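Long-range contacts in probable glucarate dehydratase (Mycobacterium smegmatis str. MC2 155, PDB 3VDG), which probably dehydrates D-glucarate to a keto-deoxy sugar acid, as a metal-dependent member of the enolase superfamily: residues 167-172 / 386-391; 208-213 / 372-377; 355-360 / 394-399. One frame throughout, in Å; residues are numbered along the deposited sequence.

Contact 1: 167-172 / 386-391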
ATOM      1  N   VAL A 167       1.973  19.708  -8.386  1.00 19.48           N
ATOM      2  CA  VAL A 167       2.105  18.513  -9.224  1.00 18.65           C
ATOM      3  C   VAL A 167       2.277  18.910 -10.700  1.00 20.29           C
ATOM      4  O   VAL A 167       1.422  19.577 -11.266  1.00 20.52           O
ATOM      5  CB  VAL A 167       0.857  17.629  -9.098  1.00 19.71           C
ATOM      6  CG1 VAL A 167       0.946  16.459 -10.076  1.00 21.32           C
ATOM      7  CG2 VAL A 167       0.736  17.113  -7.659  1.00 18.34           C
ATOM      8  N   PRO A 168       3.389  18.492 -11.321  1.00 21.49           N
ATOM      9  CA  PRO A 168       3.642  18.827 -12.727  1.00 21.63           C
ATOM     10  C   PRO A 168       2.866  17.920 -13.679  1.00 21.43           C
ATOM     11  O   PRO A 168       2.732  16.720 -13.423  1.00 21.87           O
ATOM     12  CB  PRO A 168       5.163  18.615 -12.872  1.00 25.35           C
ATOM     13  CG  PRO A 168       5.510  17.635 -11.807  1.00 33.51           C
ATOM     14  CD  PRO A 168       4.572  17.918 -10.657  1.00 23.43           C
ATOM     15  N   PHE A 169       2.337  18.508 -14.750  1.00 20.17           N
ATOM     16  CA  PHE A 169       1.594  17.778 -15.758  1.00 22.28           C
ATOM     17  C   PHE A 169       2.262  17.949 -17.119  1.00 28.72           C
ATOM     18  O   PHE A 169       3.075  18.864 -17.323  1.00 22.30           O
ATOM     19  CB  PHE A 169       0.158  18.272 -15.838  1.00 22.43           C
ATOM     20  CG  PHE A 169      -0.690  17.850 -14.674  1.00 24.83           C
ATOM     21  CD1 PHE A 169      -1.544  16.753 -14.776  1.00 20.35           C
ATOM     22  CD2 PHE A 169      -0.634  18.549 -13.473  1.00 21.90           C
ATOM     23  CE1 PHE A 169      -2.327  16.350 -13.692  1.00 19.49           C
ATOM     24  CE2 PHE A 169      -1.417  18.160 -12.393  1.00 24.45           C
ATOM     25  CZ  PHE A 169      -2.258  17.058 -12.500  1.00 23.86           C
ATOM     26  N   SER A 170       1.916  17.065 -18.048  1.00 23.89           N
ATOM     27  CA  SER A 170       2.459  17.146 -19.409  1.00 23.24           C
ATOM     28  C   SER A 170       1.458  17.785 -20.368  1.00 27.24           C
ATOM     29  O   SER A 170       0.264  17.862 -20.077  1.00 23.21           O
ATOM     30  CB  SER A 170       2.836  15.757 -19.916  1.00 28.21           C
ATOM     31  OG  SER A 170       1.696  14.923 -19.925  1.00 29.79           O
ATOM     32  N   ALA A 171       1.968  18.259 -21.503  1.00 21.33           N
ATOM     33  CA  ALA A 171       1.149  18.728 -22.620  1.00 21.48           C
ATOM     34  C   ALA A 171       0.757  17.474 -23.417  1.00 26.19           C
ATOM     35  O   ALA A 171       1.629  16.764 -23.921  1.00 24.91           O
ATOM     36  CB  ALA A 171       2.002  19.643 -23.502  1.00 20.42           C
ATOM     37  N   TYR A 172      -0.538  17.196 -23.517  1.00 23.60           N
ATOM     38  CA  TYR A 172      -1.012  15.976 -24.164  1.00 25.72           C
ATOM     39  C   TYR A 172      -1.449  16.325 -25.600  1.00 24.30           C
ATOM     40  O   TYR A 172      -2.556  16.799 -25.809  1.00 21.30           O
ATOM     41  CB  TYR A 172      -2.200  15.404 -23.367  1.00 25.42           C
ATOM     42  CG  TYR A 172      -2.447  13.916 -23.566  1.00 25.57           C
ATOM     43  CD1 TYR A 172      -2.067  13.273 -24.745  1.00 30.22           C
ATOM     44  CD2 TYR A 172      -3.079  13.159 -22.580  1.00 23.87           C
ATOM     45  CE1 TYR A 172      -2.296  11.917 -24.934  1.00 25.84           C
ATOM     46  CE2 TYR A 172      -3.310  11.797 -22.760  1.00 32.60           C
ATOM     47  CZ  TYR A 172      -2.922  11.186 -23.937  1.00 33.12           C
ATOM     48  OH  TYR A 172      -3.146   9.841 -24.120  1.00 30.52           O
ATOM     49  N   LEU A 386      -7.882  24.958  -8.702  1.00 27.59           N
ATOM     50  CA  LEU A 386      -6.995  24.096  -9.496  1.00 33.80           C
ATOM     51  C   LEU A 386      -6.339  24.812 -10.689  1.00 35.92           C
ATOM     52  O   LEU A 386      -6.406  24.344 -11.825  1.00 47.62           O
ATOM     53  CB  LEU A 386      -7.770  22.874  -9.997  1.00 34.12           C
ATOM     54  CG  LEU A 386      -8.285  21.941  -8.882  1.00 35.79           C
ATOM     55  CD1 LEU A 386      -9.169  20.845  -9.436  1.00 35.71           C
ATOM     56  CD2 LEU A 386      -7.161  21.351  -8.042  1.00 40.83           C
ATOM     57  N   ASN A 387      -5.697  25.937 -10.427  1.00 33.00           N
ATOM     58  CA  ASN A 387      -5.027  26.694 -11.489  1.00 30.75           C
ATOM     59  C   ASN A 387      -3.728  26.061 -11.935  1.00 30.20           C
ATOM     60  O   ASN A 387      -2.956  25.553 -11.123  1.00 25.44           O
ATOM     61  CB  ASN A 387      -4.730  28.116 -11.009  1.00 39.44           C
ATOM     62  CG  ASN A 387      -5.992  28.900 -10.704  1.00 56.86           C
ATOM     63  OD1 ASN A 387      -7.077  28.599 -11.219  1.00 45.95           O
ATOM     64  ND2 ASN A 387      -5.860  29.912  -9.864  1.00 56.65           N
ATOM     65  N   PHE A 388      -3.468  26.103 -13.235  1.00 25.61           N
ATOM     66  CA  PHE A 388      -2.175  25.662 -13.725  1.00 24.41           C
ATOM     67  C   PHE A 388      -1.232  26.855 -13.773  1.00 33.46           C
ATOM     68  O   PHE A 388      -1.593  27.921 -14.263  1.00 29.64           O
ATOM     69  CB  PHE A 388      -2.307  25.077 -15.121  1.00 24.70           C
ATOM     70  CG  PHE A 388      -2.928  23.719 -15.144  1.00 22.76           C
ATOM     71  CD1 PHE A 388      -2.133  22.586 -15.283  1.00 27.59           C
ATOM     72  CD2 PHE A 388      -4.297  23.567 -14.974  1.00 24.08           C
ATOM     73  CE1 PHE A 388      -2.710  21.317 -15.297  1.00 24.24           C
ATOM     74  CE2 PHE A 388      -4.875  22.304 -14.983  1.00 25.11           C
ATOM     75  CZ  PHE A 388      -4.086  21.181 -15.142  1.00 28.29           C
ATOM     76  N   CYS A 389      -0.025  26.680 -13.267  1.00 30.49           N
ATOM     77  CA  CYS A 389       0.963  27.740 -13.341  1.00 30.02           C
ATOM     78  C   CYS A 389       2.298  27.092 -13.595  1.00 23.35           C
ATOM     79  O   CYS A 389       2.735  26.205 -12.844  1.00 26.09           O
ATOM     80  CB  CYS A 389       1.004  28.571 -12.048  1.00 37.84           C
ATOM     81  SG  CYS A 389       2.300  29.848 -12.082  1.00 59.68           S
ATOM     82  N   ASP A 390       2.938  27.495 -14.685  1.00 28.25           N
ATOM     83  CA  ASP A 390       4.201  26.894 -15.060  1.00 27.99           C
ATOM     84  C   ASP A 390       4.094  25.372 -15.119  1.00 24.20           C
ATOM     85  O   ASP A 390       5.028  24.653 -14.740  1.00 27.05           O
ATOM     86  CB  ASP A 390       5.307  27.295 -14.076  1.00 35.47           C
ATOM     87  CG  ASP A 390       5.578  28.789 -14.082  1.00 80.12           C
ATOM     88  OD1 ASP A 390       5.204  29.458 -15.069  1.00 52.65           O
ATOM     89  OD2 ASP A 390       6.159  29.296 -13.101  1.00 65.50           O
ATOM     90  N   GLY A 391       2.963  24.878 -15.608  1.00 20.91           N
ATOM     91  CA  GLY A 391       2.865  23.442 -15.930  1.00 23.96           C
ATOM     92  C   GLY A 391       2.459  22.587 -14.725  1.00 30.12           C
ATOM     93  O   GLY A 391       2.393  21.378 -14.833  1.00 24.74           O
TER
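Phe169 and Phe388 meet as a tilted T-shaped pair where the loosely bonded strand 388-389 and the turn after it run past strand 166-174, first in the enolase-type C-terminal barrel. The edge of Phe388 is turned toward the face of Phe169, with ring centres 5.6 Å apart and planes at 64°. Phe388 CE1 does the touching, 3.9 Å from Phe169 CD2. With CG anti to the carbonyl carbon (chi1 -73°), the Phe169 ring swings toward segment 386-391, where the Phe388 side chain crosses it at about a right angle. Large flat apolar rings suit this place: Phe169 also packs on Leu352 and Val356 of helix 349-360, while Phe388 also meets the rings of Tyr208 (edge-to-face) and Trp373.

Beside the ring pair the two backbones are joined at Gly391. Its positive phi of 86° suits glycine, because a side chain would collide with the carbonyl oxygen of Asp390. Its own carbonyl oxygen lies near the plane of the Phe169 ring, at the edge. Pro168 has no N-H, but its CA-H reaches this oxygen, with Pro168 CA 3.5 Å from Gly391 O. The stronger grip is nearly straight: Phe169 N donates to Gly391 O at 2.9 Å.

Contact 2: 208-213 / 372-377. With ACT (acetate ion), chain E.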
ATOM      1  N   TYR A 208      -0.405  26.936 -20.617  1.00 31.78           N
ATOM      2  CA  TYR A 208      -0.326  26.146 -19.378  1.00 27.98           C
ATOM      3  C   TYR A 208       1.048  26.035 -18.739  1.00 27.03           C
ATOM      4  O   TYR A 208       1.157  25.807 -17.540  1.00 29.39           O
ATOM      5  CB  TYR A 208      -0.913  24.744 -19.607  1.00 22.65           C
ATOM      6  CG  TYR A 208      -2.407  24.800 -19.835  1.00 27.89           C
ATOM      7  CD1 TYR A 208      -3.286  24.788 -18.767  1.00 26.71           C
ATOM      8  CD2 TYR A 208      -2.933  24.894 -21.111  1.00 27.15           C
ATOM      9  CE1 TYR A 208      -4.653  24.862 -18.956  1.00 31.14           C
ATOM     10  CE2 TYR A 208      -4.312  24.967 -21.309  1.00 28.05           C
ATOM     11  CZ  TYR A 208      -5.159  24.943 -20.224  1.00 35.70           C
ATOM     12  OH  TYR A 208      -6.527  25.006 -20.400  1.00 34.74           O
ATOM     13  N   GLY A 209       2.106  26.172 -19.530  1.00 25.75           N
ATOM     14  CA  GLY A 209       3.460  26.107 -18.986  1.00 24.00           C
ATOM     15  C   GLY A 209       4.009  24.700 -18.810  1.00 28.48           C
ATOM     16  O   GLY A 209       5.035  24.523 -18.157  1.00 22.20           O
ATOM     17  N   PHE A 210       3.347  23.697 -19.406  1.00 23.82           N
ATOM     18  CA  PHE A 210       3.784  22.303 -19.259  1.00 24.35           C
ATOM     19  C   PHE A 210       5.264  22.154 -19.590  1.00 31.00           C
ATOM     20  O   PHE A 210       5.743  22.727 -20.557  1.00 28.11           O
ATOM     21  CB  PHE A 210       2.959  21.369 -20.156  1.00 21.36           C
ATOM     22  CG  PHE A 210       1.490  21.380 -19.869  1.00 23.46           C
ATOM     23  CD1 PHE A 210       1.011  21.119 -18.588  1.00 29.66           C
ATOM     24  CD2 PHE A 210       0.569  21.593 -20.896  1.00 23.64           C
ATOM     25  CE1 PHE A 210      -0.351  21.106 -18.330  1.00 22.41           C
ATOM     26  CE2 PHE A 210      -0.788  21.584 -20.645  1.00 23.23           C
ATOM     27  CZ  PHE A 210      -1.257  21.339 -19.361  1.00 26.28           C
ATOM     28  N   SER A 211       5.970  21.353 -18.801  1.00 28.24           N
ATOM     29  CA  SER A 211       7.415  21.141 -18.912  0.50 33.87           C
ATOM     30  C   SER A 211       7.782  19.815 -19.566  1.00 36.71           C
ATOM     31  O   SER A 211       8.965  19.511 -19.701  1.00 37.69           O
ATOM     32  CB  SER A 211       8.028  21.112 -17.511  0.50 40.69           C
ATOM     33  OG  SER A 211       7.615  19.930 -16.830  0.50 40.36           O
ATOM     34  N   ALA A 212       6.775  18.997 -19.876  1.00 25.92           N
ATOM     35  CA  ALA A 212       6.976  17.672 -20.510  1.00 22.79           C
ATOM     36  C   ALA A 212       5.885  17.529 -21.566  1.00 24.41           C
ATOM     37  O   ALA A 212       4.820  18.150 -21.453  1.00 20.94           O
ATOM     38  CB  ALA A 212       6.893  16.539 -19.495  1.00 26.04           C
ATOM     39  N   ILE A 213       6.140  16.734 -22.600  1.00 24.02           N
ATOM     40  CA  ILE A 213       5.224  16.708 -23.734  1.00 21.51           C
ATOM     41  C   ILE A 213       4.962  15.267 -24.151  1.00 19.50           C
ATOM     42  O   ILE A 213       5.887  14.448 -24.242  1.00 26.10           O
ATOM     43  CB  ILE A 213       5.820  17.456 -24.949  1.00 26.71           C
ATOM     44  CG1 ILE A 213       6.154  18.914 -24.601  1.00 24.58           C
ATOM     45  CG2 ILE A 213       4.868  17.400 -26.127  1.00 24.05           C
ATOM     46  CD1 ILE A 213       6.855  19.659 -25.731  1.00 25.44           C
ATOM     47  N   HIS A 372      -5.951  15.594 -19.820  1.00 21.05           N
ATOM     48  CA  HIS A 372      -6.656  16.070 -21.015  1.00 23.60           C
ATOM     49  C   HIS A 372      -7.179  17.461 -20.780  1.00 23.77           C
ATOM     50  O   HIS A 372      -7.916  18.003 -21.595  1.00 23.41           O
ATOM     51  CB  HIS A 372      -7.838  15.157 -21.315  1.00 23.51           C
ATOM     52  CG  HIS A 372      -7.452  13.835 -21.928  1.00 21.94           C
ATOM     53  ND1 HIS A 372      -6.740  12.903 -21.261  1.00 23.73           N
ATOM     54  CD2 HIS A 372      -7.702  13.309 -23.191  1.00 23.59           C
ATOM     55  CE1 HIS A 372      -6.554  11.828 -22.053  1.00 31.45           C
ATOM     56  NE2 HIS A 372      -7.144  12.078 -23.233  1.00 22.25           N
ATOM     57  N   TRP A 373      -6.789  18.074 -19.666  1.00 21.46           N
ATOM     58  CA  TRP A 373      -7.327  19.406 -19.306  1.00 27.55           C
ATOM     59  C   TRP A 373      -7.437  20.464 -20.401  1.00 24.92           C
ATOM     60  O   TRP A 373      -8.467  21.132 -20.515  1.00 25.42           O
ATOM     61  CB  TRP A 373      -6.558  19.986 -18.128  1.00 24.59           C
ATOM     62  CG  TRP A 373      -7.348  21.016 -17.363  1.00 26.35           C
ATOM     63  CD1 TRP A 373      -7.120  22.387 -17.290  1.00 24.29           C
ATOM     64  CD2 TRP A 373      -8.524  20.776 -16.512  1.00 23.46           C
ATOM     65  NE1 TRP A 373      -8.056  22.997 -16.481  1.00 24.79           N
ATOM     66  CE2 TRP A 373      -8.921  22.087 -15.979  1.00 28.14           C
ATOM     67  CE3 TRP A 373      -9.251  19.647 -16.142  1.00 24.71           C
ATOM     68  CZ2 TRP A 373      -9.996  22.237 -15.126  1.00 27.72           C
ATOM     69  CZ3 TRP A 373     -10.345  19.818 -15.282  1.00 23.11           C
ATOM     70  CH2 TRP A 373     -10.703  21.083 -14.788  1.00 29.56           C
ATOM     71  N   PRO A 374      -6.361  20.693 -21.180  1.00 25.49           N
ATOM     72  CA  PRO A 374      -6.426  21.760 -22.192  1.00 21.78           C
ATOM     73  C   PRO A 374      -7.530  21.550 -23.227  1.00 22.88           C
ATOM     74  O   PRO A 374      -7.961  22.502 -23.871  1.00 25.81           O
ATOM     75  CB  PRO A 374      -5.057  21.684 -22.875  1.00 27.22           C
ATOM     76  CG  PRO A 374      -4.162  21.041 -21.858  1.00 22.95           C
ATOM     77  CD  PRO A 374      -5.036  20.056 -21.141  1.00 22.54           C
ATOM     78  N   TRP A 375      -7.992  20.313 -23.375  1.00 23.06           N
ATOM     79  CA  TRP A 375      -8.963  19.995 -24.407  1.00 23.09           C
ATOM     80  C   TRP A 375     -10.375  20.258 -24.009  1.00 36.39           C
ATOM     81  O   TRP A 375     -11.271  20.157 -24.841  1.00 30.99           O
ATOM     82  CB  TRP A 375      -8.813  18.540 -24.846  1.00 19.54           C
ATOM     83  CG  TRP A 375      -7.446  18.302 -25.444  1.00 25.02           C
ATOM     84  CD1 TRP A 375      -6.428  17.499 -24.950  1.00 23.49           C
ATOM     85  CD2 TRP A 375      -6.911  18.887 -26.684  1.00 22.15           C
ATOM     86  NE1 TRP A 375      -5.319  17.549 -25.775  1.00 26.65           N
ATOM     87  CE2 TRP A 375      -5.560  18.356 -26.843  1.00 22.97           C
ATOM     88  CE3 TRP A 375      -7.407  19.768 -27.645  1.00 27.46           C
ATOM     89  CZ2 TRP A 375      -4.755  18.710 -27.915  1.00 25.22           C
ATOM     90  CZ3 TRP A 375      -6.592  20.104 -28.725  1.00 24.34           C
ATOM     91  CH2 TRP A 375      -5.297  19.589 -28.856  1.00 23.75           C
ATOM     92  N   ARG A 376     -10.621  20.571 -22.743  1.00 26.45           N
ATOM     93  CA  ARG A 376     -12.000  20.913 -22.353  1.00 20.47           C
ATOM     94  C   ARG A 376     -12.068  22.371 -21.924  1.00 21.85           C
ATOM     95  O   ARG A 376     -11.019  23.013 -21.765  1.00 23.10           O
ATOM     96  CB  ARG A 376     -12.613  19.925 -21.333  1.00 26.70           C
ATOM     97  CG  ARG A 376     -11.749  19.554 -20.113  1.00 24.77           C
ATOM     98  CD  ARG A 376     -11.886  20.537 -18.960  1.00 25.32           C
ATOM     99  NE  ARG A 376     -10.929  21.637 -19.075  1.00 27.04           N
ATOM    100  CZ  ARG A 376     -11.144  22.854 -18.601  1.00 31.46           C
ATOM    101  NH1 ARG A 376     -12.277  23.136 -17.966  1.00 26.27           N
ATOM    102  NH2 ARG A 376     -10.224  23.790 -18.759  1.00 31.26           N
ATOM    103  N   HIS A 377     -13.280  22.915 -21.795  1.00 25.62           N
ATOM    104  CA  HIS A 377     -13.439  24.308 -21.340  1.00 27.35           C
ATOM    105  C   HIS A 377     -14.670  24.453 -20.478  1.00 24.72           C
ATOM    106  O   HIS A 377     -15.176  25.556 -20.294  1.00 30.67           O
ATOM    107  CB  HIS A 377     -13.513  25.264 -22.524  1.00 30.74           C
ATOM    108  CG  HIS A 377     -14.649  24.960 -23.464  1.00 32.99           C
ATOM    109  ND1 HIS A 377     -14.501  24.167 -24.546  1.00 38.27           N
ATOM    110  CD2 HIS A 377     -15.994  25.331 -23.428  1.00 38.62           C
ATOM    111  CE1 HIS A 377     -15.688  24.041 -25.177  1.00 37.34           C
ATOM    112  NE2 HIS A 377     -16.599  24.758 -24.494  1.00 36.42           N
TER
HETATM  113  C   ACT E 504      -7.394   9.131 -25.899  1.00 40.25           C
HETATM  114  O   ACT E 504      -7.800  10.043 -25.132  1.00 29.73           O
HETATM  115  OXT ACT E 504      -7.849   9.010 -27.057  1.00 27.43           O
HETATM  116  CH3 ACT E 504      -6.344   8.155 -25.442  1.00 31.56           C
HETATM  117  O   HOH W   1      -7.316  25.004 -23.150  1.00 39.72           O
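One face of the Tyr208 ring is covered by Pro374, whose CG sits 3.9 Å above the ring plane toward the rim in a CH-pi contact. Tyr208 CB lies over a face of Phe210, and the Phe210 rim meets the same proline, with Phe210 CE2 3.6 Å from Pro374 CG. A compact, rigid pyrrolidine fits between one ring's face and another's edge. Trp373 CG lies anti to its own backbone N (chi1 -157°), which turns the indole edge toward Tyr208, Trp373 CD1 being 3.9 Å from Tyr208 CE1.

A face of that indole is taken by Arg376, whose NE stands 3.6 Å above the ring centre. A flat guanidinium suits both roles here: it lies over the indole while Arg376 NE donates almost linearly, in its own plane, to a lone pair of Trp373 O at 2.9 Å. This oxygen also accepts from Arg376 N, and Arg376 NH1 bonds Glu378 O.

Tyr208 adds to its flat face a hydroxyl for a water in the ring plane, which lies 2.9 Å from Tyr208 OH and donates to Pro374 O. His372 NE2 donates to an acetate, probably from the crystallisation liquor, which His52 and Asn47 also bind.

The packing joins the C-terminal end of helix 194-208, which Gly209 leaves at positive phi, and the turn leading to strand 213-216 to the 3-10 turn 373-375 within the enolase-type beta/alpha barrel.

Contact 3: 355-360 / 394-399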
ATOM      1  N   MET A 355      -6.495  13.490  -8.571  1.00 19.35           N
ATOM      2  CA  MET A 355      -5.202  13.204  -9.188  1.00 19.15           C
ATOM      3  C   MET A 355      -4.115  14.034  -8.504  1.00 23.32           C
ATOM      4  O   MET A 355      -3.028  13.548  -8.232  1.00 18.19           O
ATOM      5  CB  MET A 355      -5.229  13.528 -10.712  1.00 22.65           C
ATOM      6  CG  MET A 355      -6.172  12.657 -11.569  1.00 21.71           C
ATOM      7  SD  MET A 355      -6.612  13.407 -13.176  1.00 26.80           S
ATOM      8  CE  MET A 355      -5.060  13.171 -14.050  1.00 28.63           C
ATOM      9  N   VAL A 356      -4.410  15.298  -8.219  1.00 19.99           N
ATOM     10  CA  VAL A 356      -3.404  16.171  -7.635  1.00 16.41           C
ATOM     11  C   VAL A 356      -3.080  15.734  -6.190  1.00 18.45           C
ATOM     12  O   VAL A 356      -1.925  15.637  -5.823  1.00 17.97           O
ATOM     13  CB  VAL A 356      -3.838  17.655  -7.689  1.00 18.39           C
ATOM     14  CG1 VAL A 356      -2.935  18.507  -6.798  1.00 19.51           C
ATOM     15  CG2 VAL A 356      -3.839  18.152  -9.138  1.00 20.75           C
ATOM     16  N   HIS A 357      -4.090  15.434  -5.380  1.00 15.91           N
ATOM     17  CA  HIS A 357      -3.806  14.976  -4.009  1.00 20.73           C
ATOM     18  C   HIS A 357      -3.018  13.686  -3.998  1.00 19.70           C
ATOM     19  O   HIS A 357      -2.087  13.521  -3.206  1.00 17.01           O
ATOM     20  CB  HIS A 357      -5.086  14.812  -3.190  1.00 18.67           C
ATOM     21  CG  HIS A 357      -5.651  16.112  -2.671  1.00 19.69           C
ATOM     22  ND1 HIS A 357      -5.132  16.756  -1.600  1.00 19.47           N
ATOM     23  CD2 HIS A 357      -6.738  16.873  -3.101  1.00 18.37           C
ATOM     24  CE1 HIS A 357      -5.841  17.885  -1.371  1.00 24.25           C
ATOM     25  NE2 HIS A 357      -6.830  17.949  -2.283  1.00 21.03           N
ATOM     26  N   LEU A 358      -3.389  12.758  -4.866  1.00 20.24           N
ATOM     27  CA  LEU A 358      -2.674  11.491  -4.998  1.00 18.04           C
ATOM     28  C   LEU A 358      -1.207  11.704  -5.388  1.00 20.03           C
ATOM     29  O   LEU A 358      -0.297  11.237  -4.705  1.00 19.13           O
ATOM     30  CB  LEU A 358      -3.377  10.595  -6.033  1.00 22.37           C
ATOM     31  CG  LEU A 358      -2.649   9.295  -6.417  1.00 23.54           C
ATOM     32  CD1 LEU A 358      -2.433   8.404  -5.182  1.00 21.04           C
ATOM     33  CD2 LEU A 358      -3.434   8.551  -7.508  1.00 18.49           C
ATOM     34  N   ALA A 359      -0.969  12.427  -6.474  1.00 17.53           N
ATOM     35  CA  ALA A 359       0.404  12.645  -6.926  1.00 16.50           C
ATOM     36  C   ALA A 359       1.220  13.435  -5.891  1.00 21.94           C
ATOM     37  O   ALA A 359       2.397  13.184  -5.718  1.00 21.21           O
ATOM     38  CB  ALA A 359       0.404  13.369  -8.256  1.00 19.48           C
ATOM     39  N   ALA A 360       0.595  14.395  -5.210  1.00 19.54           N
ATOM     40  CA  ALA A 360       1.318  15.175  -4.210  1.00 21.88           C
ATOM     41  C   ALA A 360       1.870  14.284  -3.090  1.00 23.12           C
ATOM     42  O   ALA A 360       2.956  14.552  -2.565  1.00 21.48           O
ATOM     43  CB  ALA A 360       0.430  16.267  -3.639  1.00 21.63           C
ATOM     44  N   GLN A 394      -0.897  23.511  -7.810  1.00 22.12           N
ATOM     45  CA  GLN A 394      -0.596  23.498  -6.402  0.50 23.91           C
ATOM     46  C   GLN A 394      -1.573  22.572  -5.652  1.00 20.19           C
ATOM     47  O   GLN A 394      -2.714  22.617  -5.930  1.00 21.27           O
ATOM     48  CB  GLN A 394      -0.665  24.914  -5.862  0.50 32.74           C
ATOM     49  CG  GLN A 394      -0.295  24.991  -4.411  0.50 35.44           C
ATOM     50  CD  GLN A 394       0.185  26.367  -3.962  0.50 73.51           C
ATOM     51  OE1 GLN A 394      -0.476  27.377  -4.184  0.50 45.14           O
ATOM     52  NE2 GLN A 394       1.342  26.397  -3.315  0.50 42.78           N
ATOM     53  N   VAL A 395      -1.109  21.756  -4.735  1.00 22.24           N
ATOM     54  CA  VAL A 395      -2.022  20.858  -4.019  1.00 21.02           C
ATOM     55  C   VAL A 395      -2.888  21.714  -3.078  1.00 21.50           C
ATOM     56  O   VAL A 395      -2.353  22.550  -2.365  1.00 20.38           O
ATOM     57  CB  VAL A 395      -1.265  19.714  -3.294  1.00 28.42           C
ATOM     58  CG1 VAL A 395      -0.299  20.240  -2.252  1.00 34.04           C
ATOM     59  CG2 VAL A 395      -2.240  18.730  -2.660  1.00 24.92           C
ATOM     60  N   PRO A 396      -4.227  21.552  -3.123  1.00 22.05           N
ATOM     61  CA  PRO A 396      -5.070  22.332  -2.205  1.00 21.79           C
ATOM     62  C   PRO A 396      -4.740  21.991  -0.747  1.00 29.50           C
ATOM     63  O   PRO A 396      -4.473  20.826  -0.430  1.00 22.18           O
ATOM     64  CB  PRO A 396      -6.495  21.860  -2.540  1.00 23.96           C
ATOM     65  CG  PRO A 396      -6.409  21.386  -3.967  1.00 26.93           C
ATOM     66  CD  PRO A 396      -5.030  20.770  -4.090  1.00 19.64           C
ATOM     67  N   ALA A 397      -4.764  22.994   0.129  1.00 22.60           N
ATOM     68  CA  ALA A 397      -4.410  22.803   1.546  1.00 21.80           C
ATOM     69  C   ALA A 397      -5.666  22.765   2.413  1.00 23.39           C
ATOM     70  O   ALA A 397      -5.596  22.508   3.618  1.00 24.29           O
ATOM     71  CB  ALA A 397      -3.468  23.928   2.013  1.00 21.41           C
ATOM     72  N   THR A 398      -6.820  23.000   1.795  1.00 22.51           N
ATOM     73  CA  THR A 398      -8.087  23.039   2.512  1.00 17.88           C
ATOM     74  C   THR A 398      -8.539  21.616   2.886  1.00 22.79           C
ATOM     75  O   THR A 398      -8.013  20.647   2.353  1.00 24.58           O
ATOM     76  CB  THR A 398      -9.172  23.684   1.625  1.00 25.69           C
ATOM     77  OG1 THR A 398      -9.164  23.030   0.350  1.00 25.84           O
ATOM     78  CG2 THR A 398      -8.872  25.160   1.392  1.00 22.22           C
ATOM     79  N   PRO A 399      -9.543  21.494   3.779  1.00 23.96           N
ATOM     80  CA  PRO A 399     -10.108  20.186   4.143  1.00 19.66           C
ATOM     81  C   PRO A 399     -10.742  19.487   2.952  1.00 26.53           C
ATOM     82  O   PRO A 399     -11.360  20.124   2.108  1.00 23.45           O
ATOM     83  CB  PRO A 399     -11.207  20.540   5.155  1.00 24.48           C
ATOM     84  CG  PRO A 399     -10.735  21.825   5.774  1.00 24.07           C
ATOM     85  CD  PRO A 399     -10.085  22.576   4.615  1.00 20.27           C
TER
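Val395 is the centre of this contact, set against one side of the helical turn that bears Val356, His357 and Ala360. Its CG2 branch, anti to the backbone N, points between the last two: Val395 CG2 is 3.7 Å from His357 ND1 and 3.8 Å from Ala360 CB. The small methyl of Ala360 suits this close approach of the loop to the helix. Val356 touches from one turn earlier: its chi1 of 167° swings CG1 toward the loop, placing Val356 CG1 3.8 Å from Val395 CA, and the same methyl reaches Pro396 CD. Branched and short apolar side chains fill this seam without any hydrogen bond between the two segments.

Pro396 crosses the imidazole at a slant, its CB, CG and CD all near NE2, with Pro396 CD 3.8 Å from His357 NE2, while the carbonyl comes in obliquely, placing Pro396 O 3.4 Å from His357 CE1. The histidine thus packs its ring against Val395 and Pro396 and uses NE2 to donate to the carbonyl of Leu401, a bond that would restrict the turn of the ring and ties the loop's continuation to the helix.

Farther out, Val167 of strand 166-174 packs on Val356, Ala359 and Ala360, while Met355 and Leu358 pack on Met342 of strand 339-342. Backbone bonds join Val395 to Asp165 and Ala360 to Val163. Helix 349-360, which follows strand 339-342, thus packs against both that strand and the first strand of the barrel, 166-174, and the chain leaving strand 392-394 lies along it, as expected where the (beta/alpha)7-beta barrel of the enolase superfamily closes.

Contacts 1 and 2 are neighbours, with centres about 6 Å apart, and share strand 166-174 as a common support. Ala171 N lies 2.9 Å from Ala212 O, probably a hydrogen bond, and Tyr172 O is likewise 2.9 Å from Trp375 NE1. Contact 3 is centred about 13 Å from contact 1 and meets it through helix 349-360, where Val167 CG1 lies 3.6 Å from Ala359 CB. Contacts 2 and 3 do not touch; their nearest atoms are about 6 Å apart. The sodium ion held by Asp244, Glu269 and Asn292 is about 14 Å from the Phe169 side chain, whereas contact 2 reaches a bound acetate through His372.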